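Local structure of Tol-Pal system protein TolB (Acinetobacter baumannii, 7MX5) at residues Phe272-Ser276 with Asn304-Leu309; Pro282-Arg286 with Lys295-Phe299; Gly313-Leu318 with Ala330-Asn335. The protein is the periplasmic component of the Tol-Pal system, which probably takes part in outer membrane invagination during cell division and in keeping that membrane intact. All blocks are in the same frame, centred on the assembly; numbering follows the deposited sequence.

The three contacts lie in two adjacent sheets of the TolB beta-propeller. Contact 1 is buried; contacts 2 and 3 are partly buried. Contact 1 packs strand 271-276 of one sheet on strand 304-309 of the next, through I273, T275 and L309 and one hydrogen bond from R306 N to T275 OG1. Contacts 2 and 3 each lie within a sheet. There the backbone hydrogen bonds dominate, and charged side chains join in: K295 and R296 in contact 2, K315 with D333 in contact 3. Contact 2 is nested inside the loop closed by contact 1. Contact 3 follows in series. L297 of contact 2 joins the two sheets, since its O accepts a hydrogen bond from Q332 NE2 of contact 3.

Contact 1 of 3, residues Phe272-Ser276 with Asn304-Leu309; sequences FIFTS and NARGTL
T275 and A305 meet where two neighbouring sheets come together, with their CA atoms 5.2 Å apart. The strands 272-276 and 304-309 run nearly antiparallel, at 161°, but they are not paired edge to edge. Their axes come within 6.1 Å, and side chains fill the gap.

The side chain of T275 can be followed outward. Its CB faces the methyl of A305. Its CG2 packs on that same methyl, with T275 CG2 3.5 Å from A305 CB. Its OG1 lies beside the backbone N of T275 (chi1 -60°) and accepts a hydrogen bond from R306 N at 3.0 Å. The N-H points fairly straight at it, at 159°. The hydroxyl therefore gives a backbone N-H of the other sheet a partner, and the methyl packs on A305 beside it.

Two residues earlier, I273 reaches the same strand. Its chi1 of 70° sets CG1 between the backbone N and the carbonyl carbon. I273 CD1 then lies directly on the backbone of G307, which has no side chain, 3.5 Å from G307 C. I273 and L309 also approach each other tip to tip, with I273 CG1 3.6 Å from L309 CD2.

R306 turns its CB away from strand 272-276, though the end of the side chain comes nearer again. Its guanidinium forms salt bridges with D348 and E262. The end of N304 leads away from strand 272-276 and bonds to H320 and to Q283 of contact 2. On the far side of strand 272-276, F274 packs against strand 283-288.

The contact is the face-to-face packing of two successive blades in a beta-propeller, here with strand 304-309, the first strand of its sheet, laid against strand 271-276 of the preceding one.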
loop_
_atom_site.group_PDB
_atom_site.type_symbol
_atom_site.label_atom_id
_atom_site.label_comp_id
_atom_site.label_asym_id
_atom_site.label_seq_id
_atom_site.Cartn_x
_atom_site.Cartn_y
_atom_site.Cartn_z
ATOM N N PHE A 272 16.455 -5.349 10.904
ATOM C CA PHE A 272 16.062 -4.791 9.620
ATOM C C PHE A 272 16.641 -5.662 8.513
ATOM O O PHE A 272 17.626 -6.376 8.707
ATOM C CB PHE A 272 16.512 -3.326 9.459
ATOM C CG PHE A 272 18.002 -3.143 9.319
ATOM C CD1 PHE A 272 18.616 -3.218 8.077
ATOM C CD2 PHE A 272 18.783 -2.854 10.425
ATOM C CE1 PHE A 272 19.981 -3.038 7.947
ATOM C CE2 PHE A 272 20.146 -2.667 10.300
ATOM C CZ PHE A 272 20.746 -2.762 9.061
ATOM N N ILE A 273 16.009 -5.598 7.345
ATOM C CA ILE A 273 16.454 -6.347 6.181
ATOM C C ILE A 273 17.048 -5.376 5.170
ATOM O O ILE A 273 16.775 -4.172 5.185
ATOM C CB ILE A 273 15.316 -7.176 5.550
ATOM C CG1 ILE A 273 14.287 -6.259 4.888
ATOM C CG2 ILE A 273 14.655 -8.059 6.598
ATOM C CD1 ILE A 273 13.321 -6.987 3.982
ATOM N N PHE A 274 17.874 -5.917 4.277
ATOM C CA PHE A 274 18.578 -5.092 3.305
ATOM C C PHE A 274 19.102 -5.975 2.183
ATOM O O PHE A 274 19.237 -7.192 2.333
ATOM C CB PHE A 274 19.728 -4.311 3.956
ATOM C CG PHE A 274 20.813 -5.185 4.520
ATOM C CD1 PHE A 274 20.619 -5.887 5.700
ATOM C CD2 PHE A 274 22.026 -5.308 3.865
ATOM C CE1 PHE A 274 21.615 -6.692 6.216
ATOM C CE2 PHE A 274 23.024 -6.113 4.375
ATOM C CZ PHE A 274 22.818 -6.807 5.553
ATOM N N THR A 275 19.396 -5.337 1.053
ATOM C CA THR A 275 19.964 -6.011 -0.106
ATOM C C THR A 275 21.484 -5.944 -0.046
ATOM O O THR A 275 22.055 -4.944 0.400
ATOM C CB THR A 275 19.455 -5.372 -1.400
ATOM O OG1 THR A 275 18.027 -5.478 -1.456
ATOM C CG2 THR A 275 20.060 -6.054 -2.620
ATOM N N SER A 276 22.137 -7.014 -0.494
ATOM C CA SER A 276 23.580 -7.116 -0.359
ATOM C C SER A 276 24.162 -7.923 -1.510
ATOM O O SER A 276 23.571 -8.916 -1.942
ATOM C CB SER A 276 23.948 -7.771 0.973
ATOM O OG SER A 276 25.351 -7.928 1.068
ATOM N N ASN A 304 17.658 -11.541 -5.489
ATOM C CA ASN A 304 16.580 -11.214 -4.563
ATOM C C ASN A 304 16.935 -9.892 -3.905
ATOM O O ASN A 304 17.989 -9.778 -3.275
ATOM C CB ASN A 304 16.388 -12.312 -3.513
ATOM C CG ASN A 304 16.009 -13.647 -4.124
ATOM O OD1 ASN A 304 14.829 -13.978 -4.237
ATOM N ND2 ASN A 304 17.012 -14.422 -4.521
ATOM N N ALA A 305 16.071 -8.893 -4.057
ATOM C CA ALA A 305 16.415 -7.550 -3.613
ATOM C C ALA A 305 15.144 -6.757 -3.352
ATOM O O ALA A 305 14.036 -7.189 -3.680
ATOM C CB ALA A 305 17.293 -6.838 -4.645
ATOM N N ARG A 306 15.330 -5.579 -2.750
ATOM C CA ARG A 306 14.252 -4.618 -2.514
ATOM C C ARG A 306 13.123 -5.242 -1.694
ATOM O O ARG A 306 11.944 -5.154 -2.041
ATOM C CB ARG A 306 13.726 -4.046 -3.834
ATOM C CG ARG A 306 14.636 -3.000 -4.473
ATOM C CD ARG A 306 15.770 -3.637 -5.263
ATOM N NE ARG A 306 17.019 -2.897 -5.127
ATOM C CZ ARG A 306 18.158 -3.230 -5.722
ATOM N NH1 ARG A 306 18.241 -4.287 -6.514
ATOM N NH2 ARG A 306 19.239 -2.484 -5.519
ATOM N N GLY A 307 13.499 -5.878 -0.586
ATOM C CA GLY A 307 12.517 -6.517 0.263
ATOM C C GLY A 307 11.843 -5.540 1.209
ATOM O O GLY A 307 12.433 -4.561 1.663
ATOM N N THR A 308 10.575 -5.821 1.501
ATOM C CA THR A 308 9.813 -5.057 2.476
ATOM C C THR A 308 9.012 -6.025 3.337
ATOM O O THR A 308 8.669 -7.127 2.904
ATOM C CB THR A 308 8.881 -4.034 1.807
ATOM O OG1 THR A 308 8.170 -3.301 2.811
ATOM C CG2 THR A 308 7.889 -4.728 0.889
ATOM N N LEU A 309 8.723 -5.603 4.564
ATOM C CA LEU A 309 8.107 -6.464 5.562
ATOM C C LEU A 309 6.606 -6.221 5.639
ATOM O O LEU A 309 6.144 -5.080 5.546
ATOM C CB LEU A 309 8.729 -6.231 6.942
ATOM C CG LEU A 309 10.140 -6.766 7.197
ATOM C CD1 LEU A 309 10.340 -8.118 6.532
ATOM C CD2 LEU A 309 11.186 -5.768 6.728
#

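Contact 2 of 3, residues Pro282-Arg286 with Lys295-Phe299; sequences PQIYR and KRLTF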
loop_
_atom_site.group_PDB
_atom_site.type_symbol
_atom_site.label_atom_id
_atom_site.label_comp_id
_atom_site.label_asym_id
_atom_site.label_seq_id
_atom_site.Cartn_x
_atom_site.Cartn_y
_atom_site.Cartn_z
ATOM N N PRO A 282 23.023 -10.223 -5.710
ATOM C CA PRO A 282 22.129 -9.474 -4.810
ATOM C C PRO A 282 21.183 -10.411 -4.070
ATOM O O PRO A 282 20.377 -11.114 -4.683
ATOM C CB PRO A 282 21.371 -8.531 -5.755
ATOM C CG PRO A 282 22.132 -8.537 -7.038
ATOM C CD PRO A 282 22.862 -9.834 -7.121
ATOM N N GLN A 283 21.293 -10.416 -2.744
ATOM C CA GLN A 283 20.427 -11.206 -1.884
ATOM C C GLN A 283 19.912 -10.329 -0.751
ATOM O O GLN A 283 20.436 -9.242 -0.492
ATOM C CB GLN A 283 21.156 -12.433 -1.314
ATOM C CG GLN A 283 21.636 -13.425 -2.363
ATOM C CD GLN A 283 20.506 -13.997 -3.198
ATOM O OE1 GLN A 283 19.353 -14.038 -2.765
ATOM N NE2 GLN A 283 20.833 -14.447 -4.404
ATOM N N ILE A 284 18.874 -10.811 -0.076
ATOM C CA ILE A 284 18.263 -10.100 1.040
ATOM C C ILE A 284 18.796 -10.699 2.334
ATOM O O ILE A 284 18.652 -11.902 2.577
ATOM C CB ILE A 284 16.729 -10.177 0.987
ATOM C CG1 ILE A 284 16.193 -9.285 -0.134
ATOM C CG2 ILE A 284 16.128 -9.767 2.323
ATOM C CD1 ILE A 284 14.710 -9.424 -0.353
ATOM N N TYR A 285 19.411 -9.861 3.160
ATOM C CA TYR A 285 19.980 -10.272 4.433
ATOM C C TYR A 285 19.228 -9.604 5.578
ATOM O O TYR A 285 18.476 -8.646 5.386
ATOM C CB TYR A 285 21.473 -9.930 4.499
ATOM C CG TYR A 285 22.332 -10.750 3.563
ATOM C CD1 TYR A 285 22.328 -10.508 2.196
ATOM C CD2 TYR A 285 23.150 -11.763 4.045
ATOM C CE1 TYR A 285 23.113 -11.251 1.336
ATOM C CE2 TYR A 285 23.938 -12.514 3.191
ATOM C CZ TYR A 285 23.915 -12.253 1.837
ATOM O OH TYR A 285 24.697 -12.995 0.982
ATOM N N ARG A 286 19.443 -10.127 6.783
ATOM C CA ARG A 286 18.800 -9.625 7.991
ATOM C C ARG A 286 19.872 -9.263 9.007
ATOM O O ARG A 286 20.646 -10.127 9.431
ATOM C CB ARG A 286 17.837 -10.662 8.574
ATOM C CG ARG A 286 17.154 -10.228 9.864
ATOM C CD ARG A 286 16.527 -11.412 10.582
ATOM N NE ARG A 286 15.885 -11.022 11.833
ATOM C CZ ARG A 286 16.469 -11.075 13.024
ATOM N NH1 ARG A 286 17.715 -11.492 13.165
ATOM N NH2 ARG A 286 15.783 -10.695 14.098
ATOM N N LYS A 295 22.420 -12.199 8.618
ATOM C CA LYS A 295 21.981 -13.520 8.200
ATOM C C LYS A 295 21.251 -13.421 6.870
ATOM O O LYS A 295 20.448 -12.508 6.661
ATOM C CB LYS A 295 21.068 -14.157 9.253
ATOM C CG LYS A 295 20.621 -15.567 8.922
ATOM C CD LYS A 295 19.191 -15.804 9.374
ATOM C CE LYS A 295 19.081 -15.761 10.888
ATOM N NZ LYS A 295 17.712 -15.380 11.333
ATOM N N ARG A 296 21.535 -14.362 5.973
ATOM C CA ARG A 296 20.868 -14.400 4.681
ATOM C C ARG A 296 19.464 -14.974 4.826
ATOM O O ARG A 296 19.256 -15.983 5.506
ATOM C CB ARG A 296 21.671 -15.234 3.683
ATOM C CG ARG A 296 21.139 -15.166 2.263
ATOM C CD ARG A 296 22.109 -15.782 1.270
ATOM N NE ARG A 296 21.449 -16.125 0.016
ATOM C CZ ARG A 296 22.009 -16.827 -0.960
ATOM N NH1 ARG A 296 23.247 -17.283 -0.859
ATOM N NH2 ARG A 296 21.312 -17.075 -2.064
ATOM N N LEU A 297 18.501 -14.324 4.179
ATOM C CA LEU A 297 17.106 -14.745 4.214
ATOM C C LEU A 297 16.641 -15.403 2.927
ATOM O O LEU A 297 15.849 -16.347 2.975
ATOM C CB LEU A 297 16.200 -13.546 4.518
ATOM C CG LEU A 297 16.290 -12.961 5.928
ATOM C CD1 LEU A 297 15.394 -11.737 6.057
ATOM C CD2 LEU A 297 15.923 -14.011 6.966
ATOM N N THR A 298 17.112 -14.933 1.776
ATOM C CA THR A 298 16.679 -15.442 0.482
ATOM C C THR A 298 17.756 -16.342 -0.107
ATOM O O THR A 298 18.920 -15.940 -0.212
ATOM C CB THR A 298 16.370 -14.293 -0.479
ATOM O OG1 THR A 298 17.486 -13.396 -0.532
ATOM C CG2 THR A 298 15.136 -13.531 -0.016
ATOM N N PHE A 299 17.363 -17.556 -0.493
ATOM C CA PHE A 299 18.284 -18.528 -1.059
ATOM C C PHE A 299 17.903 -18.995 -2.456
ATOM O O PHE A 299 18.727 -19.635 -3.118
ATOM C CB PHE A 299 18.399 -19.756 -0.140
ATOM C CG PHE A 299 18.881 -19.433 1.245
ATOM C CD1 PHE A 299 20.235 -19.321 1.512
ATOM C CD2 PHE A 299 17.979 -19.238 2.278
ATOM C CE1 PHE A 299 20.682 -19.024 2.787
ATOM C CE2 PHE A 299 18.419 -18.940 3.553
ATOM C CZ PHE A 299 19.772 -18.834 3.808
#
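The backbones of 282-286 and 295-299 pair as antiparallel strands at one end, with R286 and K295 a hydrogen-bonded pair and Y285 and R296 a non-hydrogen-bonded pair, and their end-to-end directions are 137° apart. R286 N donates to K295 O at 2.6 Å, and K295 N donates back to R286 O. Further along, L297 N donates to I284 O at 2.9 Å, in the carbonyl plane.

Beyond that bond the hydroxyl of T298 takes over from the backbone. T298 OG1 lies between its own N and carbonyl carbon (chi1 52°). It accepts from I284 N at 3.0 Å, with an N-H angle of 167°, and donates to Q283 OE1, also at 3.0 Å. One hydroxyl thus ties the strand backbone to the glutamine amide. Q283 OE1 has a second donor in N304 ND2. The T298 methyl, CG2, crosses obliquely over I284 CB.

R296 is extended and crosses both Y285 and Q283. Its CG sits over one face of the Y285 ring, a CH-pi contact 4.2 Å from the ring centroid. Its guanidinium has Q283 CG over one face and F299 CD1 over the opposite face. At the edge, R296 NE bonds T298 O in the guanidinium plane, modelled short at 2.5 Å. The Y285 ring also makes a cation-pi contact with R278.

On the other face of the sheet, L297 CD1 packs on R286 CB at 3.7 Å. The ends of R286 and K295 are like charges, with R286 NH1 4.3 Å from K295 NZ.

This is the outer beta hairpin of a propeller blade, strands 283-288 and 294-296, in the WD40-like sheet whose final strand is 294-296.

Contact 3 of 3, residues Gly313-Leu318 with Ala330-Asn335; sequences GKKIAL and AIQDIN
I316 and I334 interlock at the open end of this hairpin. Their side chains cross at about a right angle, with I316 CG1 3.8 Å from I334 CG1. I334 CD1 reaches the G313 carbonyl and the K314 backbone, 3.3 Å from G313 O. G313 has a positive phi (91°), a turn that suits glycine.

The opposite face carries A317. The bulkier I331 rests its tip on this small residue, CD1 meeting A317 CA and CB, with I331 CD1 3.7 Å from A317 CB. Both residues also pack on F353 of strand 352-353. Next to them K315 lies across I331, K315 CD passing I331 CG2 at 4.1 Å. The K315 amino group ends in a salt bridge with D333, but the modelled 2.4 Å from K315 NZ to D333 OD2 is doubtful.

On the face of I316, L318 folds over its neighbour. Its chi1 of 66° brings CD2 down over the A330 carbonyl and CB, with L318 CD2 4.1 Å from A330 CB. Q332 lies beyond, and its NE2 bonds to L297 O.

Backbone hydrogen bonds join I316 to Q332 and L318 to A330 in both directions. I334 N adds a nearly straight bond to K314 O at 2.9 Å, though from above the carbonyl plane.

Strands 315-320 and 328-333 thus form the central antiparallel hairpin of a four-stranded beta-propeller blade.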
loop_
_atom_site.group_PDB
_atom_site.type_symbol
_atom_site.label_atom_id
_atom_site.label_comp_id
_atom_site.label_asym_id
_atom_site.label_seq_id
_atom_site.Cartn_x
_atom_site.Cartn_y
_atom_site.Cartn_z
ATOM N N GLY A 313 4.667 -9.255 10.078
ATOM C CA GLY A 313 6.042 -9.680 10.244
ATOM C C GLY A 313 6.348 -11.093 9.805
ATOM O O GLY A 313 7.405 -11.619 10.169
ATOM N N LYS A 314 5.465 -11.726 9.034
ATOM C CA LYS A 314 5.679 -13.090 8.570
ATOM C C LYS A 314 5.878 -13.192 7.064
ATOM O O LYS A 314 6.070 -14.301 6.556
ATOM C CB LYS A 314 4.506 -13.986 8.991
ATOM C CG LYS A 314 3.813 -13.567 10.277
ATOM C CD LYS A 314 3.485 -14.767 11.152
ATOM C CE LYS A 314 2.942 -14.327 12.503
ATOM N NZ LYS A 314 3.765 -13.240 13.106
ATOM N N LYS A 315 5.839 -12.076 6.335
ATOM C CA LYS A 315 5.952 -12.097 4.884
ATOM C C LYS A 315 6.947 -11.046 4.413
ATOM O O LYS A 315 7.182 -10.039 5.088
ATOM C CB LYS A 315 4.594 -11.855 4.206
ATOM C CG LYS A 315 3.472 -12.748 4.710
ATOM C CD LYS A 315 3.428 -14.060 3.944
ATOM C CE LYS A 315 2.183 -14.863 4.292
ATOM N NZ LYS A 315 2.441 -16.330 4.263
ATOM N N ILE A 316 7.525 -11.293 3.239
ATOM C CA ILE A 316 8.465 -10.379 2.602
ATOM C C ILE A 316 8.051 -10.213 1.147
ATOM O O ILE A 316 7.983 -11.198 0.402
ATOM C CB ILE A 316 9.915 -10.885 2.683
ATOM C CG1 ILE A 316 10.437 -10.817 4.119
ATOM C CG2 ILE A 316 10.812 -10.079 1.752
ATOM C CD1 ILE A 316 11.824 -11.406 4.288
ATOM N N ALA A 317 7.777 -8.976 0.743
ATOM C CA ALA A 317 7.587 -8.638 -0.661
ATOM C C ALA A 317 8.910 -8.134 -1.217
ATOM O O ALA A 317 9.523 -7.229 -0.644
ATOM C CB ALA A 317 6.493 -7.584 -0.838
ATOM N N LEU A 318 9.350 -8.722 -2.327
ATOM C CA LEU A 318 10.681 -8.443 -2.845
ATOM C C LEU A 318 10.660 -8.489 -4.365
ATOM O O LEU A 318 9.653 -8.829 -4.989
ATOM C CB LEU A 318 11.709 -9.439 -2.300
ATOM C CG LEU A 318 11.543 -10.895 -2.750
ATOM C CD1 LEU A 318 12.897 -11.566 -2.899
ATOM C CD2 LEU A 318 10.666 -11.675 -1.780
ATOM N N ALA A 330 7.782 -11.082 -5.772
ATOM C CA ALA A 330 7.682 -12.362 -5.088
ATOM C C ALA A 330 7.368 -12.147 -3.615
ATOM O O ALA A 330 7.641 -11.087 -3.043
ATOM C CB ALA A 330 8.970 -13.182 -5.234
ATOM N N ILE A 331 6.788 -13.178 -3.007
ATOM C CA ILE A 331 6.437 -13.183 -1.592
ATOM C C ILE A 331 7.101 -14.394 -0.953
ATOM O O ILE A 331 6.855 -15.532 -1.369
ATOM C CB ILE A 331 4.916 -13.223 -1.376
ATOM C CG1 ILE A 331 4.233 -12.070 -2.113
ATOM C CG2 ILE A 331 4.588 -13.180 0.110
ATOM C CD1 ILE A 331 4.693 -10.703 -1.668
ATOM N N GLN A 332 7.939 -14.153 0.050
ATOM C CA GLN A 332 8.578 -15.218 0.811
ATOM C C GLN A 332 8.020 -15.238 2.226
ATOM O O GLN A 332 7.953 -14.196 2.887
ATOM C CB GLN A 332 10.098 -15.048 0.852
ATOM C CG GLN A 332 10.812 -16.200 1.548
ATOM C CD GLN A 332 12.308 -15.986 1.671
ATOM O OE1 GLN A 332 13.052 -16.157 0.704
ATOM N NE2 GLN A 332 12.757 -15.624 2.866
ATOM N N ASP A 333 7.621 -16.421 2.684
ATOM C CA ASP A 333 7.204 -16.600 4.066
ATOM C C ASP A 333 8.437 -16.667 4.957
ATOM O O ASP A 333 9.369 -17.428 4.685
ATOM C CB ASP A 333 6.366 -17.869 4.210
ATOM C CG ASP A 333 5.473 -17.843 5.435
ATOM O OD1 ASP A 333 5.975 -18.118 6.546
ATOM O OD2 ASP A 333 4.268 -17.544 5.288
ATOM N N ILE A 334 8.444 -15.862 6.021
ATOM C CA ILE A 334 9.614 -15.804 6.892
ATOM C C ILE A 334 9.729 -17.077 7.724
ATOM O O ILE A 334 10.833 -17.590 7.949
ATOM C CB ILE A 334 9.553 -14.544 7.775
ATOM C CG1 ILE A 334 9.813 -13.296 6.929
ATOM C CG2 ILE A 334 10.556 -14.631 8.916
ATOM C CD1 ILE A 334 9.256 -12.024 7.526
ATOM N N ASN A 335 8.595 -17.617 8.178
ATOM C CA ASN A 335 8.625 -18.798 9.035
ATOM C C ASN A 335 9.145 -20.022 8.290
ATOM O O ASN A 335 9.911 -20.817 8.848
ATOM C CB ASN A 335 7.230 -19.072 9.596
ATOM C CG ASN A 335 7.071 -18.597 11.025
ATOM O OD1 ASN A 335 7.479 -17.487 11.373
ATOM N ND2 ASN A 335 6.475 -19.436 11.866
#